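Local structure of putative thioesterase yhdA (Lactococcus lactis subsp. lactis, 3GEK) at residues K104-W109 / V127-P132; N82-K87 / E118-Q123; Q13-E18 / K29-M34. The protein probably hydrolyses acyl-CoA thioesters as a hotdog-fold enzyme of the PaaI family, perhaps acting on 1,4-dihydroxy-2-naphthoyl-CoA. The protein carries 7 engineered substitutions. All blocks are in the same frame, centred on the assembly; numbering follows the deposited sequence. Where two conformers were deposited one is given.

How the interactions relate
From the N terminus, interaction 3 comes first: 13-18 and 29-34 pair across a connection of ten residues and are complete before the other two begin. Interactions 1 and 2 then cross, since their segments alternate along the chain as 82-87, 104-109, 118-123 and 127-132; interaction 2 closes a loop of 30 residues and interaction 1 one of 17. Interaction 1 joins strands 106-115 and 120-131 near the open end of their hairpin; interaction 2 lies about 26 Å away between centres, where the start of strand 120-131 meets the end of strand 73-83. All three belong to one antiparallel sheet, and W109 of interaction 1 packs against F30 of interaction 3, beside helix 49-68.

Interaction 1: K104-W109 / V127-P132; sequences KRNHVW and VNALVP
L130 covers one face of the H107 imidazole: its CD1 lies 3.9 Å from the centroid of the H107 ring, a CH-pi contact only 16° off the ring normal, and its CD2 reaches the NE2 side of the same ring. A branched aliphatic residue suits this place because two methyls can spread over a flat ring whose two nitrogens are taken up by hydrogen bonds. Next to this pair, the carbonyl oxygen N128 O is gripped twice. H107 N donates to N128 O over 3.1 Å, and N106 ND2 reaches N128 O, also at 3.1 Å, from the opposite face of the carbonyl plane, with a bent N-H...O angle of 135°. With CG of N106 beside its own backbone N (chi1 -71°), the short amide can fold back onto the neighbouring strand. An alanine here is likely to cost N128 O this second donor and to open a gap beside V127 CG1. N128 N to H107 O at 2.8 Å, with the H107 N bond to N128 O, makes H107-N128 a hydrogen-bonded antiparallel pair, flanked by the non-hydrogen-bonded pairs N106-A129 and V108-V127; L130 N to R105 O at 2.7 Å carries the ladder on toward the strand end. Further out, S64 OG of helix 49-68 bonds H107 ND1, W109 NE1 and N128 ND2, while N102 OD1 holds H107 NE2, fixing the ring's rotation. The side of the sheet carrying H107, W109 and N128 thus faces helix 49-68, and strands 92-102 and 73-83 continue the sheet beyond 106-115 and 120-131.

Interaction 2: N82-K87 / E118-Q123; sequences NHLNPK and ETLISQ. Engineered in segment 82-87: P86 (natural residue Ser).
H83 and S122 face each other as a non-hydrogen-bonded antiparallel pair, and the serine hydroxyl lies at the edge of the imidazole, in its plane. The bond between H83 ND1 and S122 OG measures 2.9 Å and is almost straight at 176°; a short hydroxyl fits where the strands come close. On the side of N82 and Q123, L84 turns inward, putting its CD2 3.7 Å from L120 CD2, and the same methyl packs on Q123 CB. These two leucines meet at a slant, methyl against methyl, and pack on V108 and L100 of the second subunit. I121 instead lies under the departing chain: with its chi1 at -62°, CG2 stands anti to the backbone N and comes within 3.3 Å of N85 O, while K87 CB also rests on its methyls. The backbone changes character here. N82 and Q123 exchange two regular bonds, but I121 O then accepts from both L84 N (2.8 Å) and N85 N (3.2 Å) as the strand ends. Beyond N82 the sheet runs on into a strand of the fourth subunit. I121 and S122 form a classic beta bulge opposite I113, so strand 106-115 borders the contact along the other edge of strand 120-131.

Interaction 3: Q13-E18 / K29-M34; sequences QVFTDE and KFSSKM
F15 lays one face of its ring over K29, whose CB sits 4.0 Å from the centroid of the F15 ring and 24° off its normal, toward the rim. This CH-pi contact belongs to a beta hairpin of strands 12-16 and 28-35 in the hotdog fold. A phenylalanine suits the spot because its flat face can cover the aliphatic base of a lysine, and the ring is brought across the strand by a chi1 of 58°, which sets CG between the backbone N and the carbonyl carbon. Two hydrogen-bonded pairs, Q13-S31 and F15-K29, are each closed by two backbone bonds; for example, F15 N meets K29 O at 2.8 Å and S31 N meets Q13 O at 2.8 Å. Between them V14 and F30 form a non-hydrogen-bonded pair whose side chains emerge from the other side of the sheet. V14 packs on A66, and F30 on T59 and A63, all of helix 49-68; apolar residues are apt there. On the F15 side, Q13 CG rests 3.9 Å from S31 CB, and the small serine accommodates the long neighbour. The lysine chain runs extended past the ring, crossing D17 at about a right angle, so one residue offers methylenes to F15 and a charge to the carboxylate. The salt bridge joins K29 NZ to D17 OD1 at 2.9 Å, the ammonium arriving on the syn side, 21° out of the carboxylate plane.

Interaction 1: K104-W109 / V127-P132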
# COMPACT_ATOMS: atom_id res chain seq x y z
N LYS A 104 13.29 15.78 1.61
CA LYS A 104 13.38 17.06 0.91
C LYS A 104 12.18 17.25 -0.02
O LYS A 104 11.67 18.37 -0.16
CB LYS A 104 14.69 17.15 0.12
CG LYS A 104 15.30 18.55 0.05
CD LYS A 104 16.28 18.82 1.20
CE LYS A 104 15.59 19.38 2.45
NZ LYS A 104 15.32 20.85 2.33
N ARG A 105 11.72 16.15 -0.62
CA ARG A 105 10.64 16.15 -1.62
C ARG A 105 9.36 15.43 -1.16
O ARG A 105 8.29 15.64 -1.74
CB ARG A 105 11.15 15.51 -2.92
CG ARG A 105 11.79 14.14 -2.73
CD ARG A 105 12.87 13.88 -3.77
NE ARG A 105 13.89 12.95 -3.27
CZ ARG A 105 15.01 13.32 -2.65
NH1 ARG A 105 15.28 14.61 -2.45
NH2 ARG A 105 15.86 12.40 -2.23
N ASN A 106 9.49 14.57 -0.15
CA ASN A 106 8.36 13.78 0.37
C ASN A 106 8.23 13.81 1.89
O ASN A 106 9.24 13.77 2.60
CB ASN A 106 8.47 12.32 -0.08
CG ASN A 106 8.20 12.13 -1.56
OD1 ASN A 106 8.72 11.19 -2.18
ND2 ASN A 106 7.38 13.00 -2.14
N HIS A 107 7.00 13.87 2.39
CA HIS A 107 6.71 13.55 3.79
C HIS A 107 5.99 12.21 3.83
O HIS A 107 5.08 11.97 3.04
CB HIS A 107 5.83 14.61 4.46
CG HIS A 107 6.56 15.84 4.90
ND1 HIS A 107 5.92 17.00 5.26
CD2 HIS A 107 7.89 16.09 5.03
CE1 HIS A 107 6.81 17.91 5.60
NE2 HIS A 107 8.02 17.38 5.47
N VAL A 108 6.41 11.34 4.75
CA VAL A 108 5.72 10.06 4.95
C VAL A 108 5.12 10.03 6.35
O VAL A 108 5.86 10.05 7.35
CB VAL A 108 6.65 8.84 4.74
CG1 VAL A 108 5.86 7.54 4.81
CG2 VAL A 108 7.38 8.94 3.40
N TRP A 109 3.80 10.01 6.42
CA TRP A 109 3.07 10.01 7.69
C TRP A 109 2.51 8.64 8.02
O TRP A 109 1.94 7.97 7.16
CB TRP A 109 1.90 11.00 7.66
CG TRP A 109 2.30 12.43 7.69
CD1 TRP A 109 2.45 13.27 6.63
CD2 TRP A 109 2.60 13.22 8.86
NE1 TRP A 109 2.82 14.52 7.05
CE2 TRP A 109 2.92 14.52 8.42
CE3 TRP A 109 2.62 12.94 10.23
CZ2 TRP A 109 3.27 15.55 9.30
CZ3 TRP A 109 2.96 13.97 11.11
CH2 TRP A 109 3.27 15.25 10.64
N VAL A 127 1.85 9.37 1.84
CA VAL A 127 3.02 10.03 1.29
C VAL A 127 2.57 11.33 0.61
O VAL A 127 1.72 11.30 -0.28
CB VAL A 127 3.78 9.14 0.26
CG1 VAL A 127 5.03 9.84 -0.24
CG2 VAL A 127 4.13 7.78 0.87
N ASN A 128 3.13 12.45 1.06
CA ASN A 128 2.87 13.75 0.44
C ASN A 128 4.04 14.17 -0.45
O ASN A 128 5.21 13.94 -0.12
CB ASN A 128 2.65 14.82 1.52
CG ASN A 128 1.31 14.69 2.23
OD1 ASN A 128 0.33 14.17 1.69
ND2 ASN A 128 1.25 15.19 3.47
N ALA A 129 3.73 14.78 -1.59
CA ALA A 129 4.75 15.43 -2.41
C ALA A 129 4.89 16.87 -1.93
O ALA A 129 3.90 17.54 -1.63
CB ALA A 129 4.38 15.39 -3.89
N LEU A 130 6.14 17.33 -1.85
CA LEU A 130 6.44 18.68 -1.37
C LEU A 130 6.76 19.61 -2.54
O LEU A 130 7.76 19.40 -3.24
CB LEU A 130 7.61 18.63 -0.38
CG LEU A 130 7.38 18.48 1.14
CD1 LEU A 130 6.14 17.68 1.51
CD2 LEU A 130 8.63 17.91 1.80
N VAL A 131 5.91 20.61 -2.74
CA VAL A 131 6.05 21.54 -3.87
C VAL A 131 6.61 22.90 -3.43
O VAL A 131 6.05 23.52 -2.52
CB VAL A 131 4.70 21.74 -4.62
CG1 VAL A 131 4.83 22.78 -5.73
CG2 VAL A 131 4.20 20.42 -5.19
N PRO A 132 7.71 23.37 -4.07
CA PRO A 132 8.31 24.69 -3.87
C PRO A 132 7.30 25.80 -3.54
O PRO A 132 6.26 25.90 -4.20
CB PRO A 132 8.97 24.98 -5.22
CG PRO A 132 9.21 23.63 -5.84
CD PRO A 132 8.49 22.58 -5.04

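Interaction 2: N82-K87 / E118-Q123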
# COMPACT_ATOMS: atom_id res chain seq x y z
N ASN A 82 -5.46 0.13 5.87
CA ASN A 82 -6.00 -1.14 6.30
C ASN A 82 -7.09 -0.83 7.32
O ASN A 82 -6.82 -0.19 8.33
CB ASN A 82 -4.91 -2.01 6.91
CG ASN A 82 -3.92 -2.52 5.88
OD1 ASN A 82 -4.23 -3.44 5.13
ND2 ASN A 82 -2.73 -1.93 5.85
N HIS A 83 -8.32 -1.25 7.02
CA HIS A 83 -9.45 -1.08 7.93
C HIS A 83 -9.52 -2.29 8.83
O HIS A 83 -9.85 -3.39 8.38
CB HIS A 83 -10.76 -0.90 7.15
CG HIS A 83 -10.76 0.26 6.21
ND1 HIS A 83 -10.53 1.55 6.62
CD2 HIS A 83 -10.99 0.33 4.88
CE1 HIS A 83 -10.59 2.36 5.58
NE2 HIS A 83 -10.87 1.64 4.51
N LEU A 84 -9.21 -2.08 10.11
CA LEU A 84 -9.06 -3.18 11.07
C LEU A 84 -10.35 -3.54 11.80
O LEU A 84 -10.69 -4.72 11.92
CB LEU A 84 -7.98 -2.85 12.11
CG LEU A 84 -6.50 -2.75 11.72
CD1 LEU A 84 -6.18 -3.44 10.39
CD2 LEU A 84 -6.06 -1.32 11.69
N ASN A 85 -11.06 -2.53 12.30
CA ASN A 85 -12.24 -2.72 13.12
C ASN A 85 -13.38 -1.82 12.67
O ASN A 85 -13.15 -0.68 12.27
CB ASN A 85 -11.92 -2.44 14.59
CG ASN A 85 -10.96 -3.46 15.19
OD1 ASN A 85 -9.81 -3.15 15.49
ND2 ASN A 85 -11.44 -4.69 15.36
N PRO A 86 -14.63 -2.33 12.73
CA PRO A 86 -15.76 -1.50 12.32
C PRO A 86 -16.09 -0.42 13.36
O PRO A 86 -16.03 -0.67 14.58
CB PRO A 86 -16.91 -2.51 12.22
CG PRO A 86 -16.56 -3.57 13.18
CD PRO A 86 -15.06 -3.67 13.16
N LYS A 87 -16.43 0.76 12.87
CA LYS A 87 -16.87 1.86 13.70
C LYS A 87 -18.31 2.22 13.34
O LYS A 87 -18.59 2.59 12.20
CB LYS A 87 -15.93 3.07 13.52
CG LYS A 87 -16.41 4.40 14.11
CD LYS A 87 -16.65 4.34 15.61
CE LYS A 87 -17.00 5.72 16.15
NZ LYS A 87 -17.79 5.65 17.42
N GLU A 118 -10.05 4.43 22.13
CA GLU A 118 -8.68 4.18 21.66
C GLU A 118 -8.49 2.84 20.93
O GLU A 118 -7.36 2.42 20.68
CB GLU A 118 -7.64 4.35 22.78
CG GLU A 118 -7.66 5.72 23.49
CD GLU A 118 -7.43 6.91 22.56
OE1 GLU A 118 -6.92 6.71 21.43
OE2 GLU A 118 -7.76 8.04 22.96
N THR A 119 -9.60 2.20 20.55
CA THR A 119 -9.55 1.02 19.69
C THR A 119 -9.14 1.42 18.27
O THR A 119 -9.72 2.35 17.69
CB THR A 119 -10.90 0.27 19.67
OG1 THR A 119 -11.33 0.00 21.01
CG2 THR A 119 -10.80 -1.04 18.90
N LEU A 120 -8.14 0.74 17.71
CA LEU A 120 -7.65 1.03 16.37
C LEU A 120 -8.69 0.63 15.32
O LEU A 120 -9.08 -0.53 15.23
CB LEU A 120 -6.31 0.33 16.10
CG LEU A 120 -5.50 0.73 14.85
CD1 LEU A 120 -5.12 2.20 14.86
CD2 LEU A 120 -4.25 -0.14 14.73
N ILE A 121 -9.14 1.61 14.55
CA ILE A 121 -10.17 1.41 13.54
C ILE A 121 -9.50 1.22 12.18
O ILE A 121 -9.81 0.25 11.47
CB ILE A 121 -11.18 2.60 13.52
CG1 ILE A 121 -11.91 2.72 14.87
CG2 ILE A 121 -12.16 2.49 12.37
CD1 ILE A 121 -12.68 1.47 15.32
N SER A 122 -8.59 2.12 11.83
CA SER A 122 -7.86 2.05 10.57
C SER A 122 -6.42 2.53 10.74
O SER A 122 -6.16 3.50 11.44
CB SER A 122 -8.55 2.90 9.49
OG SER A 122 -9.90 2.48 9.31
N GLN A 123 -5.49 1.81 10.12
CA GLN A 123 -4.09 2.21 10.06
C GLN A 123 -3.82 2.70 8.64
O GLN A 123 -4.16 2.01 7.66
CB GLN A 123 -3.19 1.02 10.40
CG GLN A 123 -1.70 1.24 10.14
CD GLN A 123 -0.93 1.68 11.37
OE1 GLN A 123 -1.50 1.83 12.46
NE2 GLN A 123 0.37 1.88 11.20

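Interaction 3: Q13-E18 / K29-M34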
# COMPACT_ATOMS: atom_id res chain seq x y z
N GLN A 13 -4.09 19.85 15.65
CA GLN A 13 -2.82 20.41 16.14
C GLN A 13 -1.64 19.57 15.68
O GLN A 13 -1.68 18.34 15.71
CB GLN A 13 -2.82 20.59 17.67
CG GLN A 13 -3.22 19.36 18.48
CD GLN A 13 -3.58 19.70 19.93
OE1 GLN A 13 -4.23 20.71 20.21
NE2 GLN A 13 -3.18 18.83 20.85
N VAL A 14 -0.59 20.26 15.23
CA VAL A 14 0.68 19.64 14.85
C VAL A 14 1.74 20.09 15.86
O VAL A 14 1.77 21.26 16.26
CB VAL A 14 1.05 20.00 13.38
CG1 VAL A 14 1.24 21.50 13.21
CG2 VAL A 14 2.29 19.24 12.93
N PHE A 15 2.60 19.17 16.28
CA PHE A 15 3.52 19.42 17.39
C PHE A 15 4.75 18.51 17.37
O PHE A 15 4.75 17.47 16.72
CB PHE A 15 2.80 19.28 18.74
CG PHE A 15 2.17 17.93 18.96
CD1 PHE A 15 0.91 17.64 18.46
CD2 PHE A 15 2.85 16.94 19.68
CE1 PHE A 15 0.32 16.39 18.66
CE2 PHE A 15 2.27 15.69 19.89
CZ PHE A 15 1.01 15.41 19.37
N THR A 16 5.79 18.93 18.09
CA THR A 16 6.96 18.09 18.33
C THR A 16 6.99 17.68 19.80
O THR A 16 6.42 18.37 20.65
CB THR A 16 8.28 18.83 18.00
OG1 THR A 16 8.38 20.02 18.78
CG2 THR A 16 8.34 19.19 16.53
N ASP A 17 7.64 16.56 20.09
CA ASP A 17 7.86 16.14 21.47
C ASP A 17 8.91 17.04 22.12
O ASP A 17 9.79 17.57 21.43
CB ASP A 17 8.31 14.68 21.54
CG ASP A 17 7.40 13.75 20.75
OD1 ASP A 17 6.24 13.53 21.17
OD2 ASP A 17 7.85 13.24 19.70
N GLU A 18 8.82 17.21 23.44
CA GLU A 18 9.81 17.97 24.19
C GLU A 18 11.19 17.31 24.15
O GLU A 18 12.20 17.99 24.31
CB GLU A 18 9.36 18.16 25.65
CG GLU A 18 8.38 19.32 25.87
CD GLU A 18 6.93 18.95 25.58
OE1 GLU A 18 6.67 17.87 25.02
OE2 GLU A 18 6.04 19.76 25.93
N LYS A 29 4.48 15.18 15.06
CA LYS A 29 3.22 14.48 15.22
C LYS A 29 2.07 15.44 14.96
O LYS A 29 2.24 16.65 15.05
CB LYS A 29 3.10 13.92 16.64
CG LYS A 29 4.03 12.77 16.96
CD LYS A 29 4.03 12.47 18.45
CE LYS A 29 4.86 11.24 18.77
NZ LYS A 29 4.98 11.04 20.25
N PHE A 30 0.90 14.88 14.62
CA PHE A 30 -0.35 15.64 14.64
C PHE A 30 -1.47 14.88 15.35
O PHE A 30 -1.43 13.66 15.48
CB PHE A 30 -0.78 16.13 13.25
CG PHE A 30 -1.38 15.07 12.37
CD1 PHE A 30 -2.73 14.72 12.48
CD2 PHE A 30 -0.61 14.43 11.40
CE1 PHE A 30 -3.29 13.75 11.66
CE2 PHE A 30 -1.17 13.47 10.56
CZ PHE A 30 -2.51 13.13 10.70
N SER A 31 -2.46 15.65 15.81
CA SER A 31 -3.67 15.15 16.45
C SER A 31 -4.88 15.82 15.81
O SER A 31 -4.79 16.95 15.31
CB SER A 31 -3.65 15.51 17.93
OG SER A 31 -3.23 14.43 18.72
N SER A 32 -6.02 15.13 15.84
CA SER A 32 -7.29 15.68 15.40
C SER A 32 -8.45 14.76 15.74
O SER A 32 -8.25 13.61 16.12
CB SER A 32 -7.29 15.96 13.89
OG SER A 32 -7.27 14.76 13.15
N LYS A 33 -9.66 15.28 15.60
CA LYS A 33 -10.87 14.50 15.78
C LYS A 33 -11.76 14.74 14.57
O LYS A 33 -11.66 15.79 13.92
CB LYS A 33 -11.60 14.90 17.07
CG LYS A 33 -10.80 14.67 18.34
CD LYS A 33 -11.66 14.80 19.58
CE LYS A 33 -10.82 14.71 20.85
NZ LYS A 33 -9.94 15.91 21.03
N MSE A 34 -12.60 13.76 14.26
CA MSE A 34 -13.64 13.95 13.27
C MSE A 34 -14.99 13.59 13.88
O MSE A 34 -15.21 12.44 14.27
CB MSE A 34 -13.37 13.12 12.02
CG MSE A 34 -14.47 13.24 10.96
SE MSE A 34 -13.94 12.46 9.27
CE MSE A 34 -14.12 10.56 9.75